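Local structure of EvdO2 (Micromonospora carbonacea, 4XAB) at residues A[71-76]-A[117-122]; A[139-144]-A[232-237]; A[157-162]-A[196-201]. The protein is an oxygenase of the phytanoyl-CoA dioxygenase family that probably carries out an oxidative cyclization in orthosomycin antibiotic biosynthesis. One frame throughout, in Å; residues are numbered along the deposited sequence.

Interaction 1 of 3, residues A[71-76]-A[117-122]; sequences LLPQII and LKPPRY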
ATOM      1  N   LEU A  71       3.000   7.864  14.421  1.00 38.02           N
ATOM      2  CA  LEU A  71       2.982   6.857  13.376  1.00 35.16           C
ATOM      3  C   LEU A  71       1.835   7.143  12.441  1.00 35.06           C
ATOM      4  O   LEU A  71       0.831   7.723  12.839  1.00 34.46           O
ATOM      5  CB  LEU A  71       2.821   5.457  13.957  1.00 36.29           C
ATOM      6  CG  LEU A  71       3.851   4.938  14.949  1.00 38.35           C
ATOM      7  CD1 LEU A  71       3.460   3.533  15.375  1.00 38.53           C
ATOM      8  CD2 LEU A  71       5.241   4.953  14.340  1.00 42.81           C
ATOM      9  N   LEU A  72       1.983   6.715  11.196  1.00 38.25           N
ATOM     10  CA  LEU A  72       0.898   6.816  10.239  1.00 34.67           C
ATOM     11  C   LEU A  72      -0.268   5.969  10.729  1.00 30.26           C
ATOM     12  O   LEU A  72      -0.099   4.780  10.968  1.00 36.20           O
ATOM     13  CB  LEU A  72       1.367   6.343   8.866  1.00 39.76           C
ATOM     14  CG  LEU A  72       0.443   6.568   7.680  1.00 37.60           C
ATOM     15  CD1 LEU A  72       0.211   8.052   7.500  1.00 35.34           C
ATOM     16  CD2 LEU A  72       1.072   5.951   6.440  1.00 34.25           C
ATOM     17  N   PRO A  73      -1.448   6.577  10.902  1.00 27.45           N
ATOM     18  CA  PRO A  73      -2.607   5.788  11.334  1.00 26.65           C
ATOM     19  C   PRO A  73      -2.913   4.653  10.364  1.00 27.74           C
ATOM     20  O   PRO A  73      -3.128   4.885   9.173  1.00 25.14           O
ATOM     21  CB  PRO A  73      -3.747   6.818  11.349  1.00 25.62           C
ATOM     22  CG  PRO A  73      -3.057   8.110  11.569  1.00 27.02           C
ATOM     23  CD  PRO A  73      -1.763   8.016  10.825  1.00 27.12           C
ATOM     24  N   GLN A  74      -2.929   3.430  10.866  1.00 28.33           N
ATOM     25  CA  GLN A  74      -3.214   2.305   9.997  1.00 32.60           C
ATOM     26  C   GLN A  74      -3.775   1.123  10.754  1.00 33.59           C
ATOM     27  O   GLN A  74      -3.528   0.948  11.947  1.00 31.77           O
ATOM     28  CB  GLN A  74      -1.957   1.898   9.214  1.00 28.99           C
ATOM     29  CG  GLN A  74      -0.717   1.653  10.031  1.00 36.64           C
ATOM     30  CD  GLN A  74       0.553   1.878   9.224  1.00 44.51           C
ATOM     31  OE1 GLN A  74       1.436   2.631   9.633  1.00 51.02           O
ATOM     32  NE2 GLN A  74       0.646   1.226   8.071  1.00 34.14           N
ATOM     33  N   ILE A  75      -4.562   0.328  10.044  1.00 26.02           N
ATOM     34  CA  ILE A  75      -5.164  -0.873  10.598  1.00 31.37           C
ATOM     35  C   ILE A  75      -4.793  -2.070   9.736  1.00 32.48           C
ATOM     36  O   ILE A  75      -5.165  -2.137   8.569  1.00 26.48           O
ATOM     37  CB  ILE A  75      -6.696  -0.745  10.680  1.00 27.54           C
ATOM     38  CG1 ILE A  75      -7.080   0.453  11.552  1.00 30.44           C
ATOM     39  CG2 ILE A  75      -7.311  -2.015  11.217  1.00 32.85           C
ATOM     40  CD1 ILE A  75      -8.523   0.878  11.415  1.00 28.99           C
ATOM     41  N   ILE A  76      -4.037  -3.005  10.298  1.00 30.76           N
ATOM     42  CA  ILE A  76      -3.712  -4.220   9.564  1.00 34.15           C
ATOM     43  C   ILE A  76      -4.928  -5.147   9.604  1.00 37.25           C
ATOM     44  O   ILE A  76      -5.567  -5.306  10.641  1.00 42.01           O
ATOM     45  CB  ILE A  76      -2.460  -4.925  10.132  1.00 47.92           C
ATOM     46  CG1 ILE A  76      -2.144  -6.191   9.333  1.00 53.38           C
ATOM     47  CG2 ILE A  76      -2.638  -5.247  11.604  1.00 56.03           C
ATOM     48  CD1 ILE A  76      -1.938  -5.937   7.852  1.00 60.87           C
ATOM     49  N   LEU A 117      -4.947   5.810   6.920  1.00 21.24           N
ATOM     50  CA  LEU A 117      -5.446   7.176   6.866  1.00 20.95           C
ATOM     51  C   LEU A 117      -4.290   8.134   7.151  1.00 23.48           C
ATOM     52  O   LEU A 117      -3.654   8.038   8.195  1.00 22.88           O
ATOM     53  CB  LEU A 117      -6.594   7.373   7.867  1.00 21.48           C
ATOM     54  CG  LEU A 117      -7.317   8.722   7.894  1.00 25.21           C
ATOM     55  CD1 LEU A 117      -8.732   8.535   8.398  1.00 22.89           C
ATOM     56  CD2 LEU A 117      -6.582   9.734   8.768  1.00 24.52           C
ATOM     57  N   LYS A 118      -4.011   9.028   6.202  1.00 18.17           N
ATOM     58  CA  LYS A 118      -3.041  10.103   6.395  1.00 24.18           C
ATOM     59  C   LYS A 118      -3.771  11.339   6.866  1.00 23.92           C
ATOM     60  O   LYS A 118      -4.498  11.953   6.085  1.00 24.80           O
ATOM     61  CB  LYS A 118      -2.289  10.438   5.106  1.00 23.78           C
ATOM     62  CG  LYS A 118      -1.401   9.354   4.578  1.00 35.17           C
ATOM     63  CD  LYS A 118      -0.607   9.870   3.388  1.00 43.51           C
ATOM     64  CE  LYS A 118       0.344  10.984   3.779  1.00 48.44           C
ATOM     65  NZ  LYS A 118       1.581  10.442   4.404  1.00 56.57           N
ATOM     66  N   PRO A 119      -3.571  11.715   8.137  1.00 25.41           N
ATOM     67  CA  PRO A 119      -4.237  12.875   8.733  1.00 25.20           C
ATOM     68  C   PRO A 119      -3.915  14.149   7.971  1.00 24.80           C
ATOM     69  O   PRO A 119      -2.888  14.201   7.295  1.00 23.24           O
ATOM     70  CB  PRO A 119      -3.657  12.930  10.154  1.00 26.80           C
ATOM     71  CG  PRO A 119      -3.066  11.594  10.391  1.00 24.34           C
ATOM     72  CD  PRO A 119      -2.644  11.060   9.073  1.00 22.95           C
ATOM     73  N   PRO A 120      -4.779  15.169   8.077  1.00 25.06           N
ATOM     74  CA  PRO A 120      -4.439  16.485   7.531  1.00 25.78           C
ATOM     75  C   PRO A 120      -3.117  16.974   8.105  1.00 25.92           C
ATOM     76  O   PRO A 120      -2.860  16.771   9.293  1.00 27.17           O
ATOM     77  CB  PRO A 120      -5.595  17.385   7.995  1.00 27.41           C
ATOM     78  CG  PRO A 120      -6.700  16.454   8.364  1.00 30.48           C
ATOM     79  CD  PRO A 120      -6.045  15.189   8.832  1.00 32.90           C
ATOM     80  N   ARG A 121      -2.290  17.574   7.258  1.00 24.60           N
ATOM     81  CA  ARG A 121      -1.015  18.161   7.661  1.00 25.62           C
ATOM     82  C   ARG A 121      -0.057  17.156   8.271  1.00 29.83           C
ATOM     83  O   ARG A 121       0.873  17.534   8.979  1.00 37.00           O
ATOM     84  CB  ARG A 121      -1.255  19.316   8.628  1.00 26.00           C
ATOM     85  CG  ARG A 121      -2.032  20.445   7.987  1.00 32.37           C
ATOM     86  CD  ARG A 121      -1.300  20.957   6.765  1.00 39.20           C
ATOM     87  NE  ARG A 121      -1.999  22.063   6.116  1.00 52.06           N
ATOM     88  CZ  ARG A 121      -1.488  22.776   5.118  1.00 55.38           C
ATOM     89  NH1 ARG A 121      -0.273  22.493   4.661  1.00 54.68           N
ATOM     90  NH2 ARG A 121      -2.184  23.767   4.581  1.00 58.82           N
ATOM     91  N   TYR A 122      -0.267  15.877   7.980  1.00 23.44           N
ATOM     92  CA  TYR A 122       0.657  14.855   8.438  1.00 23.71           C
ATOM     93  C   TYR A 122       1.981  15.042   7.714  1.00 22.67           C
ATOM     94  O   TYR A 122       2.060  14.837   6.506  1.00 24.70           O
ATOM     95  CB  TYR A 122       0.094  13.456   8.195  1.00 22.92           C
ATOM     96  CG  TYR A 122       0.964  12.375   8.797  1.00 26.92           C
ATOM     97  CD1 TYR A 122       1.034  12.207  10.175  1.00 34.28           C
ATOM     98  CD2 TYR A 122       1.743  11.552   7.995  1.00 27.78           C
ATOM     99  CE1 TYR A 122       1.839  11.237  10.738  1.00 39.36           C
ATOM    100  CE2 TYR A 122       2.553  10.581   8.552  1.00 33.98           C
ATOM    101  CZ  TYR A 122       2.592  10.430   9.922  1.00 39.59           C
ATOM    102  OH  TYR A 122       3.393   9.463  10.483  1.00 50.11           O
TER
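Pro73 and Leu117 meet through their backbones where strand 74-76 comes up against the end of strand 110-118: Leu117 N donates to Pro73 O at 3.0 Å, and the N-H points almost straight at the oxygen (170°). This is the one hydrogen bond between the two segments; further along the same antiparallel pairing Ile75 is bonded to Ala115. Beyond Lys118 the second chain leaves the sheet in a type II turn from Pro119 to Tyr122, closed by Tyr122 N on Pro119 O, and the turn brings the tyrosine back against Leu72. The sheet being edged here belongs to the double-stranded beta-helix of the phytanoyl-CoA dioxygenase family, and strand 74-76 is paired to 110-118, which in turn pairs with 226-234. The two proline rings meet at their CD and CG corners, Pro73 CD standing 3.6 Å from Pro119 CD, and Pro73 CD also rests 3.2 Å from Leu117 O. Tyr58 packs on both prolines and on Leu117. Leu72 carries the other half of the contact. With CG turned anti to the backbone N (chi1 -171°), its CD1 branch reaches between two side chains: it lies 3.6 Å from Lys118 CG and equally far from Tyr122 CE2, the tyrosine crossing the leucine at about a right angle. The phenol oxygen continues past the leucine to the backbone of 71-72, with Tyr122 OH 3.4 Å from Leu71 C, and makes a weak hydrogen bond to Pro70 O. Lys118 bends at its last two torsions, which brings NZ within 4.1 Å of Leu72 CD1 while it makes a weak hydrogen bond to Gly218 O.

Interaction 2 of 3, residues A[139-144]-A[232-237]; sequences WRRRGL and VFMSAP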
ATOM      1  N   TRP A 139      12.227 -17.314   2.309  1.00 18.31           N
ATOM      2  CA  TRP A 139      11.001 -17.774   1.667  1.00 18.50           C
ATOM      3  C   TRP A 139      10.520 -16.729   0.671  1.00 17.62           C
ATOM      4  O   TRP A 139      10.173 -15.610   1.051  1.00 24.58           O
ATOM      5  CB  TRP A 139       9.923 -18.051   2.716  1.00 19.52           C
ATOM      6  CG  TRP A 139      10.357 -19.116   3.640  1.00 20.31           C
ATOM      7  CD1 TRP A 139      10.923 -18.962   4.883  1.00 19.48           C
ATOM      8  CD2 TRP A 139      10.341 -20.522   3.375  1.00 23.27           C
ATOM      9  NE1 TRP A 139      11.229 -20.199   5.414  1.00 20.67           N
ATOM     10  CE2 TRP A 139      10.887 -21.169   4.508  1.00 23.71           C
ATOM     11  CE3 TRP A 139       9.891 -21.303   2.302  1.00 21.66           C
ATOM     12  CZ2 TRP A 139      11.003 -22.549   4.592  1.00 22.94           C
ATOM     13  CZ3 TRP A 139      10.023 -22.685   2.384  1.00 23.05           C
ATOM     14  CH2 TRP A 139      10.565 -23.294   3.524  1.00 26.84           C
ATOM     15  N   ARG A 140      10.494 -17.102  -0.602  1.00 21.79           N
ATOM     16  CA  ARG A 140      10.169 -16.135  -1.638  1.00 21.73           C
ATOM     17  C   ARG A 140       8.703 -16.253  -2.004  1.00 21.02           C
ATOM     18  O   ARG A 140       8.178 -17.345  -2.154  1.00 19.57           O
ATOM     19  CB  ARG A 140      11.064 -16.346  -2.865  1.00 29.01           C
ATOM     20  CG  ARG A 140      10.894 -15.287  -3.956  1.00 40.35           C
ATOM     21  CD  ARG A 140      11.838 -15.536  -5.125  1.00 50.97           C
ATOM     22  NE  ARG A 140      11.603 -14.615  -6.238  1.00 63.40           N
ATOM     23  CZ  ARG A 140      10.780 -14.864  -7.255  1.00 66.84           C
ATOM     24  NH1 ARG A 140      10.104 -16.006  -7.301  1.00 68.19           N
ATOM     25  NH2 ARG A 140      10.629 -13.972  -8.226  1.00 65.76           N
ATOM     26  N   ARG A 141       8.025 -15.117  -2.119  1.00 20.13           N
ATOM     27  CA  ARG A 141       6.655 -15.112  -2.622  1.00 19.70           C
ATOM     28  C   ARG A 141       6.603 -14.164  -3.803  1.00 20.08           C
ATOM     29  O   ARG A 141       7.242 -13.120  -3.764  1.00 26.61           O
ATOM     30  CB  ARG A 141       5.662 -14.638  -1.560  1.00 20.49           C
ATOM     31  CG  ARG A 141       5.491 -15.550  -0.346  1.00 20.02           C
ATOM     32  CD  ARG A 141       4.574 -14.836   0.642  1.00 29.93           C
ATOM     33  NE  ARG A 141       4.454 -15.518   1.926  1.00 30.73           N
ATOM     34  CZ  ARG A 141       3.472 -16.355   2.237  1.00 33.12           C
ATOM     35  NH1 ARG A 141       2.532 -16.645   1.345  1.00 30.77           N
ATOM     36  NH2 ARG A 141       3.440 -16.919   3.438  1.00 41.60           N
ATOM     37  N   ARG A 142       5.879 -14.543  -4.852  1.00 18.28           N
ATOM     38  CA  ARG A 142       5.492 -13.573  -5.870  1.00 20.83           C
ATOM     39  C   ARG A 142       4.273 -12.828  -5.356  1.00 22.26           C
ATOM     40  O   ARG A 142       3.423 -13.400  -4.682  1.00 22.32           O
ATOM     41  CB  ARG A 142       5.200 -14.255  -7.200  1.00 26.24           C
ATOM     42  CG  ARG A 142       6.389 -15.015  -7.741  1.00 37.30           C
ATOM     43  CD  ARG A 142       6.397 -15.060  -9.251  1.00 52.16           C
ATOM     44  NE  ARG A 142       5.349 -15.918  -9.790  1.00 59.28           N
ATOM     45  CZ  ARG A 142       4.357 -15.491 -10.566  1.00 58.99           C
ATOM     46  NH1 ARG A 142       4.274 -14.210 -10.902  1.00 49.43           N
ATOM     47  NH2 ARG A 142       3.457 -16.352 -11.018  1.00 65.13           N
ATOM     48  N   GLY A 143       4.168 -11.548  -5.654  1.00 18.23           N
ATOM     49  CA  GLY A 143       3.010 -10.850  -5.146  1.00 15.46           C
ATOM     50  C   GLY A 143       2.954  -9.400  -5.509  1.00 16.28           C
ATOM     51  O   GLY A 143       3.882  -8.839  -6.097  1.00 18.04           O
ATOM     52  N   LEU A 144       1.849  -8.780  -5.127  1.00 14.48           N
ATOM     53  CA  LEU A 144       1.678  -7.368  -5.403  1.00 11.69           C
ATOM     54  C   LEU A 144       0.692  -6.764  -4.420  1.00 12.87           C
ATOM     55  O   LEU A 144       0.039  -7.472  -3.633  1.00 15.72           O
ATOM     56  CB  LEU A 144       1.215  -7.158  -6.854  1.00 16.39           C
ATOM     57  CG  LEU A 144      -0.013  -7.921  -7.385  1.00 13.22           C
ATOM     58  CD1 LEU A 144      -1.321  -7.416  -6.781  1.00 17.11           C
ATOM     59  CD2 LEU A 144      -0.095  -7.806  -8.906  1.00 14.44           C
ATOM     60  N   VAL A 232      -3.392  -6.935  -0.568  1.00 15.67           N
ATOM     61  CA  VAL A 232      -2.172  -7.637  -0.921  1.00 12.42           C
ATOM     62  C   VAL A 232      -2.507  -9.044  -1.395  1.00 12.91           C
ATOM     63  O   VAL A 232      -3.279  -9.728  -0.761  1.00 18.07           O
ATOM     64  CB  VAL A 232      -1.228  -7.700   0.279  1.00 15.10           C
ATOM     65  CG1 VAL A 232      -0.026  -8.572  -0.040  1.00 17.77           C
ATOM     66  CG2 VAL A 232      -0.825  -6.282   0.673  1.00 17.32           C
ATOM     67  N   PHE A 233      -1.964  -9.431  -2.544  1.00 15.25           N
ATOM     68  CA  PHE A 233      -2.172 -10.760  -3.110  1.00 14.22           C
ATOM     69  C   PHE A 233      -0.812 -11.383  -3.335  1.00 17.23           C
ATOM     70  O   PHE A 233       0.085 -10.738  -3.890  1.00 16.38           O
ATOM     71  CB  PHE A 233      -2.956 -10.687  -4.433  1.00 17.86           C
ATOM     72  CG  PHE A 233      -4.381 -10.223  -4.270  1.00 14.60           C
ATOM     73  CD1 PHE A 233      -4.725  -8.883  -4.454  1.00 14.90           C
ATOM     74  CD2 PHE A 233      -5.378 -11.121  -3.920  1.00 14.86           C
ATOM     75  CE1 PHE A 233      -6.033  -8.470  -4.298  1.00 15.20           C
ATOM     76  CE2 PHE A 233      -6.689 -10.707  -3.760  1.00 18.94           C
ATOM     77  CZ  PHE A 233      -7.014  -9.368  -3.948  1.00 17.71           C
ATOM     78  N   MET A 234      -0.654 -12.640  -2.939  1.00 19.05           N
ATOM     79  CA  MET A 234       0.663 -13.247  -3.020  1.00 18.52           C
ATOM     80  C   MET A 234       0.592 -14.752  -3.176  1.00 19.41           C
ATOM     81  O   MET A 234      -0.404 -15.376  -2.823  1.00 20.20           O
ATOM     82  CB  MET A 234       1.462 -12.903  -1.775  1.00 17.29           C
ATOM     83  CG  MET A 234       0.873 -13.506  -0.535  1.00 20.61           C
ATOM     84  SD  MET A 234       1.547 -12.701   0.920  1.00 26.91           S
ATOM     85  CE  MET A 234       0.629 -13.522   2.213  1.00 31.09           C
ATOM     86  N   SER A 235       1.674 -15.326  -3.685  1.00 15.85           N
ATOM     87  CA  SER A 235       1.770 -16.774  -3.820  1.00 18.92           C
ATOM     88  C   SER A 235       2.137 -17.393  -2.488  1.00 22.71           C
ATOM     89  O   SER A 235       2.594 -16.699  -1.576  1.00 22.75           O
ATOM     90  CB  SER A 235       2.827 -17.144  -4.848  1.00 19.25           C
ATOM     91  OG  SER A 235       4.112 -16.884  -4.307  1.00 21.36           O
ATOM     92  N   ALA A 236       1.946 -18.701  -2.384  1.00 18.08           N
ATOM     93  CA  ALA A 236       2.550 -19.477  -1.305  1.00 23.48           C
ATOM     94  C   ALA A 236       4.068 -19.284  -1.326  1.00 23.81           C
ATOM     95  O   ALA A 236       4.653 -18.995  -2.376  1.00 20.78           O
ATOM     96  CB  ALA A 236       2.191 -20.953  -1.444  1.00 27.62           C
ATOM     97  N   PRO A 237       4.717 -19.447  -0.164  1.00 22.21           N
ATOM     98  CA  PRO A 237       6.165 -19.239  -0.109  1.00 24.93           C
ATOM     99  C   PRO A 237       6.948 -20.397  -0.723  1.00 22.37           C
ATOM    100  O   PRO A 237       6.522 -21.543  -0.626  1.00 25.18           O
ATOM    101  CB  PRO A 237       6.441 -19.137   1.396  1.00 23.98           C
ATOM    102  CG  PRO A 237       5.401 -19.990   2.017  1.00 28.49           C
ATOM    103  CD  PRO A 237       4.160 -19.820   1.149  1.00 23.64           C
TER
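Leu144 and Phe233 form a hydrogen-bonded antiparallel pair between strands 139-149 and 226-234, neighbours in the larger sheet of the double-stranded beta-helix. Both of its bonds are made: Leu144 N gives to Phe233 O at 2.9 Å and Phe233 N to Leu144 O at 3.0 Å. Next comes the non-hydrogen-bonded pair of Gly143 and Met234, whose alpha carbons are only 4.0 Å apart; a beta carbon on the glycine would collide with Phe233 O. Ser235 continues the pairing. Its N donates to Arg142 O at 2.8 Å, and its hydroxyl serves twice, accepting from Arg142 N at 3.0 Å and donating to Ala236 O, which it approaches from above the carbonyl plane. The rotation of the serine, with OG set between its backbone N and carbonyl carbon (chi1 72°), is what places the oxygen beside the Arg142 amide.

The carbonyl of Ser235 is taken by Arg141, whose chain runs extended from CG to NE alongside Pro237. NH1 donates to Ser235 O at 2.9 Å, well bent at 142°, and the same nitrogen forms a salt bridge with Glu110 on strand 110-118. Arg142 sends its guanidinium elsewhere, to the carbonyl of Leu102 at the end of helix 89-102. Trp139 touches Pro237 through CB. Two apolar groups sandwich the flat guanidinium of Arg141: Met234 CE lies 3.7 Å above one face, and Pro237 CD 3.4 Å above the opposite one, both displaced toward the rim.

Interaction 3 of 3, residues A[157-162]-A[196-201]; sequences SGCLHY and AVACPL
His161 holds CG anti to its carbonyl carbon (chi1 -55°), which lays the imidazole over Ala198; on the opposite face of the strand, the same rotation at Tyr162 (chi1 -63°) brings the edge of its ring to Cys199 SG. Ala198 CB sits under one face of the histidine as a CH-pi contact, 3.9 Å from the ring centroid and nearest to His161 ND1. Cys199 SG, by contrast, lies in the plane of the tyrosine ring, 3.7 Å from Tyr162 CD1. The phenol has further partners, Phe23 stacking on its ring and His209 bonding its hydroxyl.

Three backbone bonds join the strands antiparallel: Tyr162 N to Val197 O, Val197 N to Tyr162 O, and Cys199 N to Leu160 O at 3.0 Å. Past Cys199 a water continues the ladder, accepting from Leu160 N at 2.9 Å and donating to Cys199 O at 2.8 Å. Cys159 SG leans on Pro200 nearby. Replacing His161 by a serine would probably leave the methyl of Ala198 without its aromatic cover and Tyr216 without the ring it meets edge-to-face. Strand 160-162 is the middle of a three-strand antiparallel sheet between 197-198 and 215-217, the last beginning with the nickel ligand His215, consistent with the smaller sheet of the cupin-type double-stranded beta-helix.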
ATOM      1  N   SER A 157      -0.693  15.628  -1.379  1.00 22.32           N
ATOM      2  CA  SER A 157      -1.512  14.968  -0.365  1.00 17.95           C
ATOM      3  C   SER A 157      -0.898  13.635   0.053  1.00 23.60           C
ATOM      4  O   SER A 157      -1.415  12.953   0.934  1.00 26.88           O
ATOM      5  CB  SER A 157      -2.942  14.767  -0.876  1.00 24.57           C
ATOM      6  OG  SER A 157      -2.998  13.667  -1.767  1.00 22.69           O
ATOM      7  N   GLY A 158       0.204  13.269  -0.591  1.00 25.03           N
ATOM      8  CA  GLY A 158       0.913  12.047  -0.253  1.00 25.56           C
ATOM      9  C   GLY A 158       0.651  10.840  -1.139  1.00 27.77           C
ATOM     10  O   GLY A 158       0.604   9.712  -0.654  1.00 27.82           O
ATOM     11  N   CYS A 159       0.491  11.057  -2.444  1.00 17.49           N
ATOM     12  CA  CYS A 159       0.355   9.931  -3.364  1.00 18.35           C
ATOM     13  C   CYS A 159       1.677   9.167  -3.433  1.00 16.55           C
ATOM     14  O   CYS A 159       2.699   9.635  -2.939  1.00 16.92           O
ATOM     15  CB  CYS A 159      -0.070  10.406  -4.758  1.00 22.42           C
ATOM     16  SG  CYS A 159       1.223  11.220  -5.696  1.00 18.75           S
ATOM     17  N   LEU A 160       1.647   7.977  -4.025  1.00 15.84           N
ATOM     18  CA  LEU A 160       2.840   7.148  -4.154  1.00 14.83           C
ATOM     19  C   LEU A 160       3.697   7.583  -5.331  1.00 16.31           C
ATOM     20  O   LEU A 160       3.193   8.073  -6.341  1.00 15.67           O
ATOM     21  CB  LEU A 160       2.454   5.670  -4.328  1.00 16.76           C
ATOM     22  CG  LEU A 160       1.690   5.087  -3.133  1.00 24.59           C
ATOM     23  CD1 LEU A 160       1.460   3.591  -3.272  1.00 24.74           C
ATOM     24  CD2 LEU A 160       2.427   5.389  -1.855  1.00 29.72           C
ATOM     25  N   HIS A 161       4.996   7.375  -5.175  1.00 14.90           N
ATOM     26  CA  HIS A 161       5.987   7.563  -6.217  1.00 11.79           C
ATOM     27  C   HIS A 161       6.724   6.245  -6.362  1.00 13.54           C
ATOM     28  O   HIS A 161       6.983   5.581  -5.361  1.00 14.41           O
ATOM     29  CB  HIS A 161       6.997   8.655  -5.856  1.00 13.67           C
ATOM     30  CG  HIS A 161       6.386   9.979  -5.509  1.00 16.18           C
ATOM     31  ND1 HIS A 161       6.784  11.157  -6.107  1.00 21.08           N
ATOM     32  CD2 HIS A 161       5.465  10.324  -4.578  1.00 15.03           C
ATOM     33  CE1 HIS A 161       6.108  12.166  -5.583  1.00 23.80           C
ATOM     34  NE2 HIS A 161       5.298  11.687  -4.655  1.00 18.07           N
ATOM     35  N   TYR A 162       7.105   5.898  -7.582  1.00 12.86           N
ATOM     36  CA  TYR A 162       7.821   4.646  -7.836  1.00 10.90           C
ATOM     37  C   TYR A 162       9.153   4.822  -8.542  1.00 14.71           C
ATOM     38  O   TYR A 162       9.369   5.808  -9.238  1.00 14.58           O
ATOM     39  CB  TYR A 162       6.964   3.720  -8.697  1.00 11.29           C
ATOM     40  CG  TYR A 162       5.693   3.284  -8.048  1.00 11.83           C
ATOM     41  CD1 TYR A 162       4.477   3.823  -8.438  1.00 16.67           C
ATOM     42  CD2 TYR A 162       5.698   2.321  -7.063  1.00 12.81           C
ATOM     43  CE1 TYR A 162       3.305   3.404  -7.866  1.00 16.58           C
ATOM     44  CE2 TYR A 162       4.545   1.911  -6.472  1.00 13.45           C
ATOM     45  CZ  TYR A 162       3.339   2.457  -6.872  1.00 16.49           C
ATOM     46  OH  TYR A 162       2.171   2.028  -6.285  1.00 19.58           O
ATOM     47  N   ALA A 196      12.298   9.004 -10.016  1.00 20.65           N
ATOM     48  CA  ALA A 196      10.967   8.634  -9.544  1.00 19.03           C
ATOM     49  C   ALA A 196       9.850   9.133 -10.455  1.00 19.40           C
ATOM     50  O   ALA A 196       9.966  10.164 -11.136  1.00 20.17           O
ATOM     51  CB  ALA A 196      10.738   9.160  -8.125  1.00 19.10           C
ATOM     52  N   VAL A 197       8.749   8.395 -10.437  1.00 14.85           N
ATOM     53  CA  VAL A 197       7.550   8.768 -11.164  0.83 14.99           C
ATOM     54  C   VAL A 197       6.367   8.794 -10.198  1.00 16.97           C
ATOM     55  O   VAL A 197       6.158   7.838  -9.465  1.00 16.77           O
ATOM     56  CB  VAL A 197       7.290   7.783 -12.333  0.83 14.11           C
ATOM     57  CG1 VAL A 197       5.959   8.078 -12.969  0.83 20.52           C
ATOM     58  CG2 VAL A 197       8.414   7.888 -13.368  0.83 13.44           C
ATOM     59  N   ALA A 198       5.601   9.888 -10.181  1.00 12.81           N
ATOM     60  CA  ALA A 198       4.486  10.000  -9.239  1.00 14.32           C
ATOM     61  C   ALA A 198       3.201   9.496  -9.858  1.00 16.67           C
ATOM     62  O   ALA A 198       3.013   9.614 -11.065  1.00 15.09           O
ATOM     63  CB  ALA A 198       4.305  11.458  -8.769  1.00 16.75           C
ATOM     64  N   CYS A 199       2.314   8.976  -9.014  1.00 16.25           N
ATOM     65  CA  CYS A 199       1.054   8.396  -9.463  1.00 16.11           C
ATOM     66  C   CYS A 199      -0.158   9.014  -8.780  1.00 14.20           C
ATOM     67  O   CYS A 199      -0.788   8.381  -7.925  1.00 16.40           O
ATOM     68  CB  CYS A 199       1.068   6.883  -9.227  1.00 16.13           C
ATOM     69  SG  CYS A 199       2.212   6.054 -10.338  1.00 18.81           S
ATOM     70  N   PRO A 200      -0.507  10.250  -9.167  1.00 17.01           N
ATOM     71  CA  PRO A 200      -1.740  10.813  -8.615  1.00 16.51           C
ATOM     72  C   PRO A 200      -2.964  10.026  -9.082  1.00 14.42           C
ATOM     73  O   PRO A 200      -2.923   9.378 -10.134  1.00 17.93           O
ATOM     74  CB  PRO A 200      -1.745  12.241  -9.160  1.00 18.10           C
ATOM     75  CG  PRO A 200      -0.295  12.552  -9.410  1.00 20.42           C
ATOM     76  CD  PRO A 200       0.241  11.248  -9.952  1.00 17.03           C
ATOM     77  N   LEU A 201      -4.023  10.068  -8.279  1.00 14.05           N
ATOM     78  CA  LEU A 201      -5.243   9.308  -8.521  1.00 12.07           C
ATOM     79  C   LEU A 201      -6.457  10.125  -8.163  1.00 14.66           C
ATOM     80  O   LEU A 201      -6.399  10.992  -7.292  1.00 15.61           O
ATOM     81  CB  LEU A 201      -5.274   8.028  -7.695  1.00 14.05           C
ATOM     82  CG  LEU A 201      -4.167   7.013  -7.982  1.00 15.05           C
ATOM     83  CD1 LEU A 201      -4.241   5.907  -6.957  1.00 16.84           C
ATOM     84  CD2 LEU A 201      -4.270   6.437  -9.407  1.00 15.85           C
TER
HETATM   85  O   HOH W   1      -0.696   7.064  -5.495  1.00 17.98           O

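Interactions 1 and 2 reach the same sheet through its neighbouring strands 110-118 and 226-234, yet lie on opposite sides of the chain's centre, their own centres 26 Å apart. Interaction 3 belongs to the smaller sheet, its centre 17 Å from that of interaction 1; the two touch where Lys118 CE packs 3.9 Å from Ser157 O. Interactions 2 and 3 stay about 9 Å apart at their nearest atoms. All three approach the nickel held by His129, Asp131 and His215: the side chains of Leu160, Val232 and Leu72 are about 7, 8 and 9 Å from it. Those of Leu160 and Leu72 are also about 4 and 5 Å from a bound imidazole, probably from the crystallisation liquor.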